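Penicillin-binding protein (Bacillus halodurans, PDB 3TG9) probably acts as a serine-type enzyme of the beta-lactamase and penicillin-binding protein family, and is expected to be acylated by penicillin-like compounds. Local coordinates at residues P89-H94 / S101-Y106; P135-A140 / G156-G161. All blocks are in the same frame, centred on the assembly; numbering follows the deposited sequence.

Contact 1: residues P89-H94 / S101-Y106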
loop_
_atom_site.group_PDB
_atom_site.type_symbol
_atom_site.label_atom_id
_atom_site.label_comp_id
_atom_site.label_asym_id
_atom_site.label_seq_id
_atom_site.Cartn_x
_atom_site.Cartn_y
_atom_site.Cartn_z
ATOM N N PRO B 89 24.781 -21.403 17.076
ATOM C CA PRO B 89 25.939 -21.876 17.839
ATOM C C PRO B 89 27.087 -20.882 17.926
ATOM O O PRO B 89 27.639 -20.480 16.900
ATOM C CB PRO B 89 26.368 -23.115 17.058
ATOM C CG PRO B 89 25.070 -23.682 16.572
ATOM C CD PRO B 89 24.153 -22.498 16.314
ATOM N N ASN B 90 27.427 -20.505 19.155
ATOM C CA ASN B 90 28.593 -19.673 19.444
ATOM C C ASN B 90 28.452 -18.215 19.029
ATOM O O ASN B 90 29.381 -17.421 19.198
ATOM C CB ASN B 90 29.862 -20.287 18.849
ATOM C CG ASN B 90 30.269 -21.559 19.559
ATOM O OD1 ASN B 90 30.237 -22.639 18.978
ATOM N ND2 ASN B 90 30.627 -21.439 20.831
ATOM N N VAL B 91 27.288 -17.859 18.495
ATOM C CA VAL B 91 27.055 -16.471 18.123
ATOM C C VAL B 91 26.842 -15.592 19.359
ATOM O O VAL B 91 26.152 -15.972 20.307
ATOM C CB VAL B 91 25.900 -16.322 17.113
ATOM C CG1 VAL B 91 25.518 -14.858 16.959
ATOM C CG2 VAL B 91 26.310 -16.914 15.772
ATOM N N THR B 92 27.475 -14.427 19.342
ATOM C CA THR B 92 27.454 -13.513 20.463
ATOM C C THR B 92 26.914 -12.176 19.976
ATOM O O THR B 92 26.909 -11.902 18.770
ATOM C CB THR B 92 28.878 -13.291 21.001
ATOM O OG1 THR B 92 29.670 -12.654 19.992
ATOM C CG2 THR B 92 29.533 -14.618 21.382
ATOM N N ILE B 93 26.459 -11.354 20.916
ATOM C CA ILE B 93 25.957 -10.026 20.616
ATOM C C ILE B 93 26.945 -9.273 19.738
ATOM O O ILE B 93 26.579 -8.715 18.704
ATOM C CB ILE B 93 25.740 -9.228 21.916
ATOM C CG1 ILE B 93 24.711 -9.928 22.814
ATOM C CG2 ILE B 93 25.348 -7.792 21.614
ATOM C CD1 ILE B 93 23.390 -10.231 22.123
ATOM N N HIS B 94 28.204 -9.271 20.162
ATOM C CA HIS B 94 29.261 -8.549 19.467
ATOM C C HIS B 94 29.441 -9.021 18.015
ATOM O O HIS B 94 29.752 -8.221 17.132
ATOM C CB HIS B 94 30.573 -8.647 20.257
ATOM C CG HIS B 94 31.784 -8.265 19.466
ATOM N ND1 HIS B 94 32.333 -6.999 19.509
ATOM C CD2 HIS B 94 32.546 -8.976 18.605
ATOM C CE1 HIS B 94 33.384 -6.953 18.708
ATOM N NE2 HIS B 94 33.530 -8.138 18.142
ATOM N N SER B 101 28.953 -12.551 12.613
ATOM C CA SER B 101 28.275 -13.663 13.280
ATOM C C SER B 101 28.217 -14.950 12.466
ATOM O O SER B 101 28.110 -16.039 13.030
ATOM C CB SER B 101 26.847 -13.264 13.641
ATOM O OG SER B 101 26.019 -13.294 12.490
ATOM N N GLY B 102 28.255 -14.819 11.145
ATOM C CA GLY B 102 28.137 -15.965 10.264
ATOM C C GLY B 102 26.731 -16.514 10.064
ATOM O O GLY B 102 26.548 -17.455 9.296
ATOM N N VAL B 103 25.738 -15.948 10.749
ATOM C CA VAL B 103 24.355 -16.411 10.595
ATOM C C VAL B 103 23.887 -16.323 9.142
ATOM O O VAL B 103 24.406 -15.517 8.368
ATOM C CB VAL B 103 23.367 -15.618 11.488
ATOM C CG1 VAL B 103 23.712 -15.801 12.949
ATOM C CG2 VAL B 103 23.358 -14.140 11.114
ATOM N N PRO B 104 22.909 -17.163 8.761
ATOM C CA PRO B 104 22.319 -17.026 7.427
ATOM C C PRO B 104 21.466 -15.762 7.386
ATOM O O PRO B 104 20.929 -15.353 8.415
ATOM C CB PRO B 104 21.428 -18.258 7.310
ATOM C CG PRO B 104 21.059 -18.592 8.718
ATOM C CD PRO B 104 22.228 -18.186 9.573
ATOM N N ASP B 105 21.356 -15.156 6.210
ATOM C CA ASP B 105 20.611 -13.915 6.029
ATOM C C ASP B 105 19.349 -14.243 5.243
ATOM O O ASP B 105 19.307 -15.246 4.533
ATOM C CB ASP B 105 21.480 -12.943 5.233
ATOM C CG ASP B 105 21.079 -11.489 5.424
ATOM O OD1 ASP B 105 19.940 -11.221 5.876
ATOM O OD2 ASP B 105 21.925 -10.620 5.115
ATOM N N TYR B 106 18.312 -13.419 5.362
ATOM C CA TYR B 106 17.154 -13.586 4.488
ATOM C C TYR B 106 17.327 -12.742 3.226
ATOM O O TYR B 106 16.587 -12.891 2.256
ATOM C CB TYR B 106 15.849 -13.250 5.214
ATOM C CG TYR B 106 15.649 -11.780 5.532
ATOM C CD1 TYR B 106 14.851 -10.976 4.725
ATOM C CD2 TYR B 106 16.242 -11.203 6.646
ATOM C CE1 TYR B 106 14.652 -9.632 5.012
ATOM C CE2 TYR B 106 16.050 -9.858 6.942
ATOM C CZ TYR B 106 15.258 -9.080 6.120
ATOM O OH TYR B 106 15.072 -7.748 6.413
#

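Contact 2: residues P135-A140 / G156-G161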
loop_
_atom_site.group_PDB
_atom_site.type_symbol
_atom_site.label_atom_id
_atom_site.label_comp_id
_atom_site.label_asym_id
_atom_site.label_seq_id
_atom_site.Cartn_x
_atom_site.Cartn_y
_atom_site.Cartn_z
ATOM N N PRO B 135 11.349 -17.263 10.406
ATOM C CA PRO B 135 11.209 -18.394 9.485
ATOM C C PRO B 135 11.988 -18.182 8.193
ATOM O O PRO B 135 12.360 -19.163 7.548
ATOM C CB PRO B 135 9.710 -18.415 9.179
ATOM C CG PRO B 135 9.074 -17.753 10.340
ATOM C CD PRO B 135 10.041 -16.684 10.765
ATOM N N LEU B 136 12.236 -16.926 7.829
ATOM C CA LEU B 136 12.892 -16.594 6.561
ATOM C C LEU B 136 14.377 -16.952 6.515
ATOM O O LEU B 136 15.002 -16.873 5.453
ATOM C CB LEU B 136 12.728 -15.101 6.240
ATOM C CG LEU B 136 11.303 -14.551 6.135
ATOM C CD1 LEU B 136 11.325 -13.072 5.779
ATOM C CD2 LEU B 136 10.490 -15.346 5.114
ATOM N N PHE B 137 14.949 -17.337 7.652
ATOM C CA PHE B 137 16.385 -17.621 7.685
ATOM C C PHE B 137 16.833 -18.574 8.794
ATOM O O PHE B 137 17.908 -19.174 8.697
ATOM C CB PHE B 137 17.172 -16.311 7.776
ATOM C CG PHE B 137 17.005 -15.582 9.085
ATOM C CD1 PHE B 137 17.922 -15.757 10.117
ATOM C CD2 PHE B 137 15.949 -14.700 9.277
ATOM C CE1 PHE B 137 17.776 -15.075 11.326
ATOM C CE2 PHE B 137 15.798 -14.012 10.483
ATOM C CZ PHE B 137 16.709 -14.200 11.505
ATOM N N GLN B 138 16.015 -18.711 9.837
ATOM C CA GLN B 138 16.433 -19.402 11.056
ATOM C C GLN B 138 16.824 -20.858 10.830
ATOM O O GLN B 138 17.591 -21.414 11.603
ATOM C CB GLN B 138 15.352 -19.314 12.138
ATOM C CG GLN B 138 14.237 -20.335 11.988
ATOM C CD GLN B 138 13.120 -20.127 12.990
ATOM O OE1 GLN B 138 11.954 -20.012 12.615
ATOM N NE2 GLN B 138 13.471 -20.072 14.269
ATOM N N HIS B 139 16.299 -21.470 9.772
ATOM C CA HIS B 139 16.562 -22.885 9.494
ATOM C C HIS B 139 17.686 -23.090 8.490
ATOM O O HIS B 139 18.040 -24.230 8.164
ATOM C CB HIS B 139 15.303 -23.578 8.976
ATOM C CG HIS B 139 14.176 -23.603 9.961
ATOM N ND1 HIS B 139 14.305 -24.143 11.224
ATOM C CD2 HIS B 139 12.897 -23.170 9.864
ATOM C CE1 HIS B 139 13.155 -24.030 11.866
ATOM N NE2 HIS B 139 12.284 -23.443 11.064
ATOM N N ALA B 140 18.241 -21.994 7.987
ATOM C CA ALA B 140 19.317 -22.087 7.013
ATOM C C ALA B 140 20.657 -22.274 7.727
ATOM O O ALA B 140 20.810 -21.880 8.885
ATOM C CB ALA B 140 19.337 -20.852 6.114
ATOM N N GLY B 156 21.047 -10.627 10.953
ATOM C CA GLY B 156 21.820 -10.406 12.160
ATOM C C GLY B 156 21.302 -9.248 12.988
ATOM O O GLY B 156 21.410 -9.250 14.216
ATOM N N PHE B 157 20.740 -8.242 12.329
ATOM C CA PHE B 157 20.181 -7.117 13.073
ATOM C C PHE B 157 18.731 -7.342 13.475
ATOM O O PHE B 157 18.241 -6.707 14.408
ATOM C CB PHE B 157 20.401 -5.782 12.351
ATOM C CG PHE B 157 21.675 -5.100 12.764
ATOM C CD1 PHE B 157 22.907 -5.658 12.446
ATOM C CD2 PHE B 157 21.645 -3.933 13.508
ATOM C CE1 PHE B 157 24.093 -5.047 12.842
ATOM C CE2 PHE B 157 22.825 -3.317 13.917
ATOM C CZ PHE B 157 24.051 -3.876 13.578
ATOM N N ILE B 158 18.056 -8.259 12.784
ATOM C CA ILE B 158 16.773 -8.762 13.272
ATOM C C ILE B 158 16.996 -9.471 14.605
ATOM O O ILE B 158 16.292 -9.211 15.582
ATOM C CB ILE B 158 16.115 -9.764 12.296
ATOM C CG1 ILE B 158 15.703 -9.068 11.001
ATOM C CG2 ILE B 158 14.912 -10.416 12.964
ATOM C CD1 ILE B 158 14.612 -8.036 11.201
ATOM N N LEU B 159 17.982 -10.370 14.636
ATOM C CA LEU B 159 18.310 -11.109 15.856
ATOM C C LEU B 159 18.612 -10.172 17.027
ATOM O O LEU B 159 18.171 -10.410 18.152
ATOM C CB LEU B 159 19.472 -12.080 15.615
ATOM C CG LEU B 159 19.178 -13.217 14.625
ATOM C CD1 LEU B 159 20.436 -13.998 14.261
ATOM C CD2 LEU B 159 18.098 -14.141 15.168
ATOM N N LEU B 160 19.366 -9.108 16.765
ATOM C CA LEU B 160 19.620 -8.106 17.794
ATOM C C LEU B 160 18.305 -7.464 18.276
ATOM O O LEU B 160 18.120 -7.220 19.466
ATOM C CB LEU B 160 20.600 -7.044 17.287
ATOM C CG LEU B 160 22.095 -7.404 17.201
ATOM C CD1 LEU B 160 22.882 -6.286 16.532
ATOM C CD2 LEU B 160 22.691 -7.716 18.572
ATOM N N GLY B 161 17.391 -7.199 17.351
ATOM C CA GLY B 161 16.099 -6.640 17.716
ATOM C C GLY B 161 15.331 -7.556 18.648
ATOM O O GLY B 161 14.709 -7.113 19.616
#

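Contact 1: residues P89-H94 / S101-Y106
Val91 meets Ser101 and Val103 in the helical part of a beta-lactamase-like fold, where the loop that follows the short helix 93-98 returns alongside the residues that lead into it and forms an ST turn beginning at Ser101. Both methyls of Val91 are used. With Val91 CG1 anti to the backbone N (chi1 169°), that methyl lies 3.9 Å from Ser101 CB. Val91 CG2, anti to the carbonyl carbon, approaches Ser101 O to 3.4 Å. The same Val91 CG2 lies 4.0 Å from Val103 CG1; the side chains of Val91 and Val103 lie roughly perpendicular and touch through one methyl of each. All three residues are buried, and the arrangement illustrates how a return loop can combine apolar packing across it with polar bonds within one arm. Val103 also packs on Leu159 of helix 155-168, and Val91 on Leu96, which extends the cluster past the two segments. On the first arm, Thr92 is the N-cap of helix 93-98. On the second, the hydroxyl of Ser101 reaches forward along its own chain, where Ser101 OG accepts the backbone N of Val103 at 3.2 Å in a nearly straight bond (167°).

Contact 2: residues P135-A140 / G156-G161
The ring of Phe137 reaches helix 155-168 with its edge: Leu159 CD2 lies in the ring plane beside the CE1-CZ edge, 3.9 Å from Phe137 CZ, and Ile158 CG2 sits near that plane too, 4.4 Å from the same Phe137 CZ. The faces of the ring are thus turned aside from this helix. In the neighbouring part of the loop, the His139 ring carries Gln138 CG over the centre of one face, 3.7 Å above its plane; on the helix, Leu160 CD1 covers one face of Phe157 in the same manner.

Phe137 opens a type I beta turn that ends at Ala140, closed by the bond from Ala140 N to Phe137 O (2.9 Å). Its CG stands between the backbone N and the carbonyl carbon (chi1 68°), a setting that carries the ring from the turn toward the helix. The backbones remain well apart, with 10.1 Å between Phe137 CA and Gly156 CA, and the long aromatic side chain spans the gap. Leu159 extends to meet it, and the two side chains run antiparallel alongside one another where they overlap, bringing Leu159 CG to 4.0 Å from Phe137 CE1. The example is a plain one: a buried phenylalanine from an irregular loop packs by its edge on two residues of a helix through van der Waals contact.

Around this joint, helix 155-168 also packs against two other helices. Leu159 and Leu160 touch helix 93-98, whereas Phe157 and Leu160 rest on helix 58-70, whose Lys58 belongs to a probable SxxK motif.

Followed from the N terminus, the chain first closes contact 1, a short loop in which 89-94 and 101-106 flank most of helix 93-98. It then runs through a long irregular region before contact 2 closes the loop of 15 residues between 140 and 156, joining 135-140 to helix 155-168, the next helix after 93-98. The two loops stand in series, neither nesting nor crossing, yet their centres lie about 9 Å apart. They touch directly: Pro104 CG of contact 1 packs 3.2 Å from Phe137 O and 3.3 Å from Ala140 O of contact 2. Together they bring the irregular region between helices 93-98 and 155-168 against both helices.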